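Local atomic coordinates of uncharacterized hypothetical protein (Parabacteroides merdae, PDB entry 4EI0), a protein that is of unknown function and belongs to the DUF4466 family, with antiparallel beta sheets making up much of its fold. Residues Tyr165-Asn170 and His176-Ala181; His207-Ser212 and Ala291-Asn296. One frame throughout, in Å; residues are numbered along the deposited sequence.

Overall arrangement
Both interactions belong to one two-sheet sandwich in the later half of the chain. Interaction 1 pairs two neighbouring strands inside one sheet. Interaction 2 runs from that sheet, through Phe209, to strand 289-299 of the facing sheet. Their centres lie about 12 Å apart, and side chains join them directly. Phe168, just after strand 165-167, places CZ 3.7 Å from CG2 of Val293. Its CD1 is 3.8 Å from CB of Ala291. Leu166 approaches Phe209 more loosely, with CD2 4.3 Å from CZ. Interaction 1 therefore contributes to the same apolar layer that interaction 2 spans. With the function unknown, neither contact can be tied to an active site.

Interaction 1 (Tyr165-Asn170 and His176-Ala181); sequences YLSFLN and HIYSKA
Tyr165 and Tyr178 face each other as an antiparallel hydrogen-bonded pair. Tyr178 N gives the shorter bond, 2.8 Å to Tyr165 O, and Tyr165 N returns one to Tyr178 O. Ser167 and His176 repeat the pattern, and the bond from Ser167 N to His176 O is nearly straight, 172° at the hydrogen. Between them sits the non-hydrogen-bonded pair Leu166 and Ile177. Their side chains lie side by side and point the same way, with Leu166 CG 3.7 Å from Ile177 CD1. Ile177 CG1 is anti to the carbonyl carbon (chi1 -45°), and this turn with the next about CB-CG1 brings CD1 to Leu166.

This is a beta hairpin, and strand 176-178 is the outermost of its sheet within the chain. On the face carrying the tyrosines, the packing is close. His176 leans over one face of the Tyr178 ring, its CD2 3.2 Å above the plane and over the centre, the two rings tilted. Ser167 CB meets the edge of the same ring, 3.8 Å from CE2. The Asn170 amide comes in from the opposite direction, its plane 84° from the ring. Asn170 ND2 donates to Tyr178 OH at 3.0 Å and also bonds Glu173 OE1. Lys192 NZ bonds that hydroxyl and Asn170 OD1, tying the loop to the strand. A phenylalanine in place of Tyr178 would probably leave one N-H of the Asn170 amide and Lys192 NZ without the hydroxyl they share, and weaken the loop's tie to strand 176-178.

At the other end the solvent side is Lys180, which is exposed. Its extended chain crosses the Tyr165 ring at about a right angle, CG 3.8 Å from Tyr165 CE2. That ring is buried, packed also on Leu183 and Met196.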
loop_
_atom_site.group_PDB
_atom_site.type_symbol
_atom_site.label_atom_id
_atom_site.label_comp_id
_atom_site.label_asym_id
_atom_site.label_seq_id
_atom_site.Cartn_x
_atom_site.Cartn_y
_atom_site.Cartn_z
ATOM N N TYR B 165 -17.191 40.580 -27.388
ATOM C CA TYR B 165 -17.925 41.443 -26.462
ATOM C C TYR B 165 -17.994 40.751 -25.132
ATOM O O TYR B 165 -18.705 39.764 -24.989
ATOM C CB TYR B 165 -19.316 41.738 -27.019
ATOM C CG TYR B 165 -19.332 42.484 -28.304
ATOM C CD1 TYR B 165 -18.807 43.750 -28.389
ATOM C CD2 TYR B 165 -19.927 41.952 -29.444
ATOM C CE1 TYR B 165 -18.838 44.454 -29.579
ATOM C CE2 TYR B 165 -19.977 42.662 -30.624
ATOM C CZ TYR B 165 -19.426 43.903 -30.700
ATOM O OH TYR B 165 -19.478 44.607 -31.879
ATOM N N LEU B 166 -17.222 41.254 -24.169
ATOM C CA LEU B 166 -17.145 40.680 -22.838
ATOM C C LEU B 166 -18.205 41.295 -21.916
ATOM O O LEU B 166 -18.266 42.509 -21.766
ATOM C CB LEU B 166 -15.738 40.881 -22.217
ATOM C CG LEU B 166 -14.548 40.059 -22.698
ATOM C CD1 LEU B 166 -14.277 40.173 -24.196
ATOM C CD2 LEU B 166 -13.331 40.477 -21.873
ATOM N N SER B 167 -19.022 40.451 -21.290
ATOM C CA SER B 167 -19.972 40.868 -20.242
ATOM C C SER B 167 -19.606 40.225 -18.919
ATOM O O SER B 167 -19.488 38.995 -18.807
ATOM C CB SER B 167 -21.399 40.464 -20.588
ATOM O OG SER B 167 -22.302 40.901 -19.575
ATOM N N PHE B 168 -19.488 41.053 -17.889
ATOM C CA PHE B 168 -19.264 40.583 -16.533
ATOM C C PHE B 168 -20.558 40.623 -15.736
ATOM O O PHE B 168 -20.500 40.576 -14.516
ATOM C CB PHE B 168 -18.200 41.477 -15.820
ATOM C CG PHE B 168 -16.886 41.547 -16.545
ATOM C CD1 PHE B 168 -15.943 40.534 -16.424
ATOM C CD2 PHE B 168 -16.617 42.589 -17.382
ATOM C CE1 PHE B 168 -14.756 40.599 -17.102
ATOM C CE2 PHE B 168 -15.441 42.655 -18.079
ATOM C CZ PHE B 168 -14.511 41.672 -17.944
ATOM N N LEU B 169 -21.722 40.607 -16.395
ATOM C CA LEU B 169 -23.009 40.818 -15.682
ATOM C C LEU B 169 -23.911 39.625 -15.543
ATOM O O LEU B 169 -24.933 39.724 -14.894
ATOM C CB LEU B 169 -23.799 41.983 -16.345
ATOM C CG LEU B 169 -22.991 43.316 -16.481
ATOM C CD1 LEU B 169 -23.703 44.504 -17.143
ATOM C CD2 LEU B 169 -22.504 43.721 -15.082
ATOM N N ASN B 170 -23.563 38.483 -16.120
ATOM C CA ASN B 170 -24.442 37.369 -16.080
ATOM C C ASN B 170 -24.340 36.634 -14.732
ATOM O O ASN B 170 -23.253 36.468 -14.178
ATOM C CB ASN B 170 -24.132 36.398 -17.230
ATOM C CG ASN B 170 -24.603 36.881 -18.579
ATOM O OD1 ASN B 170 -25.325 37.873 -18.715
ATOM N ND2 ASN B 170 -24.192 36.170 -19.606
ATOM N N HIS B 176 -18.839 36.418 -19.864
ATOM C CA HIS B 176 -19.437 35.758 -21.026
ATOM C C HIS B 176 -19.015 36.490 -22.252
ATOM O O HIS B 176 -19.021 37.703 -22.258
ATOM C CB HIS B 176 -20.970 35.725 -20.902
ATOM C CG HIS B 176 -21.652 34.917 -22.000
ATOM N ND1 HIS B 176 -21.890 33.588 -21.898
ATOM C CD2 HIS B 176 -22.052 35.288 -23.269
ATOM C CE1 HIS B 176 -22.493 33.168 -23.039
ATOM N NE2 HIS B 176 -22.554 34.193 -23.877
ATOM N N ILE B 177 -18.631 35.763 -23.299
ATOM C CA ILE B 177 -18.205 36.363 -24.569
ATOM C C ILE B 177 -19.364 36.241 -25.554
ATOM O O ILE B 177 -19.734 35.154 -25.940
ATOM C CB ILE B 177 -16.960 35.652 -25.197
ATOM C CG1 ILE B 177 -15.840 35.365 -24.165
ATOM C CG2 ILE B 177 -16.460 36.465 -26.353
ATOM C CD1 ILE B 177 -15.349 36.567 -23.398
ATOM N N TYR B 178 -19.920 37.381 -25.923
ATOM C CA TYR B 178 -20.961 37.545 -26.922
ATOM C C TYR B 178 -20.254 37.899 -28.200
ATOM O O TYR B 178 -19.207 38.506 -28.162
ATOM C CB TYR B 178 -21.910 38.707 -26.538
ATOM C CG TYR B 178 -22.823 38.330 -25.386
ATOM C CD1 TYR B 178 -23.809 37.352 -25.557
ATOM C CD2 TYR B 178 -22.660 38.871 -24.122
ATOM C CE1 TYR B 178 -24.618 36.957 -24.499
ATOM C CE2 TYR B 178 -23.482 38.475 -23.050
ATOM C CZ TYR B 178 -24.468 37.529 -23.257
ATOM O OH TYR B 178 -25.286 37.125 -22.232
ATOM N N SER B 179 -20.843 37.518 -29.318
ATOM C CA SER B 179 -20.295 37.754 -30.648
ATOM C C SER B 179 -21.066 38.780 -31.396
ATOM O O SER B 179 -22.134 39.230 -30.977
ATOM C CB SER B 179 -20.375 36.466 -31.469
ATOM O OG SER B 179 -21.733 36.068 -31.623
ATOM N N LYS B 180 -20.532 39.161 -32.539
ATOM C CA LYS B 180 -21.210 40.079 -33.410
ATOM C C LYS B 180 -22.530 39.483 -33.921
ATOM O O LYS B 180 -23.477 40.220 -34.141
ATOM C CB LYS B 180 -20.285 40.501 -34.549
ATOM C CG LYS B 180 -19.157 41.424 -34.083
ATOM C CD LYS B 180 -18.131 41.703 -35.177
ATOM C CE LYS B 180 -17.310 42.946 -34.839
ATOM N NZ LYS B 180 -16.233 43.272 -35.799
ATOM N N ALA B 181 -22.586 38.162 -34.086
ATOM C CA ALA B 181 -23.806 37.484 -34.515
ATOM C C ALA B 181 -24.835 37.602 -33.420
ATOM O O ALA B 181 -25.997 37.857 -33.699
ATOM C CB ALA B 181 -23.544 36.020 -34.760
#

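Interaction 2 (His207-Ser212 and Ala291-Asn296); sequences HAFYTS and AYVYIN
The Phe209 ring meets strand 289-299 with its far end. Val293 CG1 lies at the ring edge, near its plane, 4.1 Å from Phe209 CZ. Ile295 CD1 reaches the same CZ obliquely, also at 4.1 Å. Leu274, Ile195 and Tyr197, from the two strands that flank 207-210 in its sheet, also touch the Phe209 side chain.

Phe209 and the two aliphatic residues come from opposite directions. Val293 has CG1 anti to its backbone N (chi1 -178°), which aims that methyl at the phenyl ring. Ile295 is two residues further on, on the same face of its strand, and also packs on Val303 and Val305 of strand 302-311.

The strands do not pair. The CA atoms of Phe209 and Val293 are 10.8 Å apart, too far for backbone bonds, as expected for two beta sheets packed face to face in a sandwich. Side chains alternate along strand 289-299. Tyr292 and Tyr294 turn away from Phe209, and their hydroxyls bond Leu240 O and Gln241 OE1 on the far side of the sheet. Over residues 291-295 the inner side is thus apolar (Ala291, Val293, Ile295), while Tyr292 and Tyr294 carry polar ends outward.

All three touching residues are buried, and no hydrogen bond crosses between the segments. The two strands meet through one ring end and two methyl groups, so what attraction there is across this small contact is probably dispersion and the exclusion of water, as part of the wider core, without the directional demand of a polar bond.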
loop_
_atom_site.group_PDB
_atom_site.type_symbol
_atom_site.label_atom_id
_atom_site.label_comp_id
_atom_site.label_asym_id
_atom_site.label_seq_id
_atom_site.Cartn_x
_atom_site.Cartn_y
_atom_site.Cartn_z
ATOM N N HIS B 207 -3.480 43.765 -29.525
ATOM C CA HIS B 207 -4.657 43.267 -28.806
ATOM C C HIS B 207 -5.150 44.319 -27.828
ATOM O O HIS B 207 -4.423 44.712 -26.964
ATOM C CB HIS B 207 -4.293 42.000 -28.076
ATOM C CG HIS B 207 -3.865 40.852 -28.988
ATOM N ND1 HIS B 207 -4.740 40.121 -29.689
ATOM C CD2 HIS B 207 -2.618 40.298 -29.234
ATOM C CE1 HIS B 207 -4.097 39.164 -30.356
ATOM N NE2 HIS B 207 -2.793 39.266 -30.074
ATOM N N ALA B 208 -6.388 44.795 -27.964
ATOM C CA ALA B 208 -6.883 45.944 -27.220
ATOM C C ALA B 208 -8.202 45.648 -26.545
ATOM O O ALA B 208 -8.971 44.796 -27.023
ATOM C CB ALA B 208 -7.013 47.156 -28.132
ATOM N N PHE B 209 -8.448 46.311 -25.415
ATOM C CA PHE B 209 -9.753 46.295 -24.741
ATOM C C PHE B 209 -10.245 47.729 -24.744
ATOM O O PHE B 209 -9.533 48.663 -24.345
ATOM C CB PHE B 209 -9.693 45.863 -23.289
ATOM C CG PHE B 209 -9.508 44.384 -23.049
ATOM C CD1 PHE B 209 -9.695 43.425 -24.034
ATOM C CD2 PHE B 209 -9.207 43.946 -21.758
ATOM C CE1 PHE B 209 -9.558 42.063 -23.743
ATOM C CE2 PHE B 209 -9.037 42.604 -21.467
ATOM C CZ PHE B 209 -9.244 41.648 -22.463
ATOM N N TYR B 210 -11.471 47.920 -25.214
ATOM C CA TYR B 210 -12.085 49.232 -25.275
ATOM C C TYR B 210 -13.398 49.224 -24.528
ATOM O O TYR B 210 -13.982 48.189 -24.295
ATOM C CB TYR B 210 -12.369 49.613 -26.706
ATOM C CG TYR B 210 -11.178 49.596 -27.580
ATOM C CD1 TYR B 210 -10.131 50.480 -27.355
ATOM C CD2 TYR B 210 -11.083 48.729 -28.665
ATOM C CE1 TYR B 210 -9.040 50.515 -28.187
ATOM C CE2 TYR B 210 -9.979 48.766 -29.522
ATOM C CZ TYR B 210 -8.966 49.670 -29.275
ATOM O OH TYR B 210 -7.836 49.733 -30.089
ATOM N N THR B 211 -13.870 50.407 -24.199
ATOM C CA THR B 211 -15.081 50.601 -23.430
ATOM C C THR B 211 -15.797 51.860 -23.972
ATOM O O THR B 211 -15.303 52.475 -24.906
ATOM C CB THR B 211 -14.729 50.735 -21.940
ATOM O OG1 THR B 211 -15.884 50.389 -21.168
ATOM C CG2 THR B 211 -14.268 52.163 -21.605
ATOM N N SER B 212 -16.952 52.240 -23.414
ATOM C CA SER B 212 -17.799 53.288 -24.023
ATOM C C SER B 212 -17.050 54.591 -24.281
ATOM O O SER B 212 -17.262 55.234 -25.293
ATOM C CB SER B 212 -19.030 53.593 -23.158
ATOM O OG SER B 212 -18.631 54.231 -21.954
ATOM N N ALA B 291 -13.435 42.417 -11.432
ATOM C CA ALA B 291 -12.978 41.161 -12.046
ATOM C C ALA B 291 -11.500 41.299 -12.360
ATOM O O ALA B 291 -10.960 42.422 -12.414
ATOM C CB ALA B 291 -13.758 40.884 -13.317
ATOM N N TYR B 292 -10.859 40.166 -12.597
ATOM C CA TYR B 292 -9.500 40.136 -13.102
ATOM C C TYR B 292 -9.547 39.254 -14.329
ATOM O O TYR B 292 -9.946 38.063 -14.245
ATOM C CB TYR B 292 -8.495 39.581 -12.047
ATOM C CG TYR B 292 -7.081 39.478 -12.573
ATOM C CD1 TYR B 292 -6.377 40.625 -12.919
ATOM C CD2 TYR B 292 -6.466 38.263 -12.772
ATOM C CE1 TYR B 292 -5.095 40.571 -13.438
ATOM C CE2 TYR B 292 -5.154 38.199 -13.279
ATOM C CZ TYR B 292 -4.500 39.343 -13.655
ATOM O OH TYR B 292 -3.196 39.318 -14.131
ATOM N N VAL B 293 -9.162 39.818 -15.465
ATOM C CA VAL B 293 -9.102 39.125 -16.748
ATOM C C VAL B 293 -7.628 38.785 -17.053
ATOM O O VAL B 293 -6.775 39.664 -17.046
ATOM C CB VAL B 293 -9.641 40.023 -17.854
ATOM C CG1 VAL B 293 -9.630 39.262 -19.200
ATOM C CG2 VAL B 293 -11.000 40.581 -17.446
ATOM N N TYR B 294 -7.319 37.498 -17.221
ATOM C CA TYR B 294 -5.935 37.044 -17.431
ATOM C C TYR B 294 -5.835 36.550 -18.847
ATOM O O TYR B 294 -6.692 35.810 -19.287
ATOM C CB TYR B 294 -5.566 35.918 -16.442
ATOM C CG TYR B 294 -4.186 35.367 -16.702
ATOM C CD1 TYR B 294 -3.080 36.123 -16.399
ATOM C CD2 TYR B 294 -3.994 34.116 -17.272
ATOM C CE1 TYR B 294 -1.791 35.657 -16.622
ATOM C CE2 TYR B 294 -2.715 33.636 -17.526
ATOM C CZ TYR B 294 -1.613 34.399 -17.174
ATOM O OH TYR B 294 -0.333 34.015 -17.462
ATOM N N ILE B 295 -4.810 36.971 -19.566
ATOM C CA ILE B 295 -4.578 36.528 -20.944
ATOM C C ILE B 295 -3.703 35.284 -20.931
ATOM O O ILE B 295 -2.495 35.375 -20.755
ATOM C CB ILE B 295 -3.931 37.618 -21.810
ATOM C CG1 ILE B 295 -4.683 38.965 -21.705
ATOM C CG2 ILE B 295 -3.799 37.173 -23.269
ATOM C CD1 ILE B 295 -6.152 38.976 -22.011
ATOM N N ASN B 296 -4.301 34.107 -21.083
ATOM C CA ASN B 296 -3.562 32.846 -21.077
ATOM C C ASN B 296 -2.653 32.706 -22.307
ATOM O O ASN B 296 -1.524 32.234 -22.194
ATOM C CB ASN B 296 -4.518 31.627 -21.049
ATOM C CG ASN B 296 -5.408 31.590 -19.833
ATOM O OD1 ASN B 296 -6.575 31.976 -19.910
ATOM N ND2 ASN B 296 -4.911 31.047 -18.734
#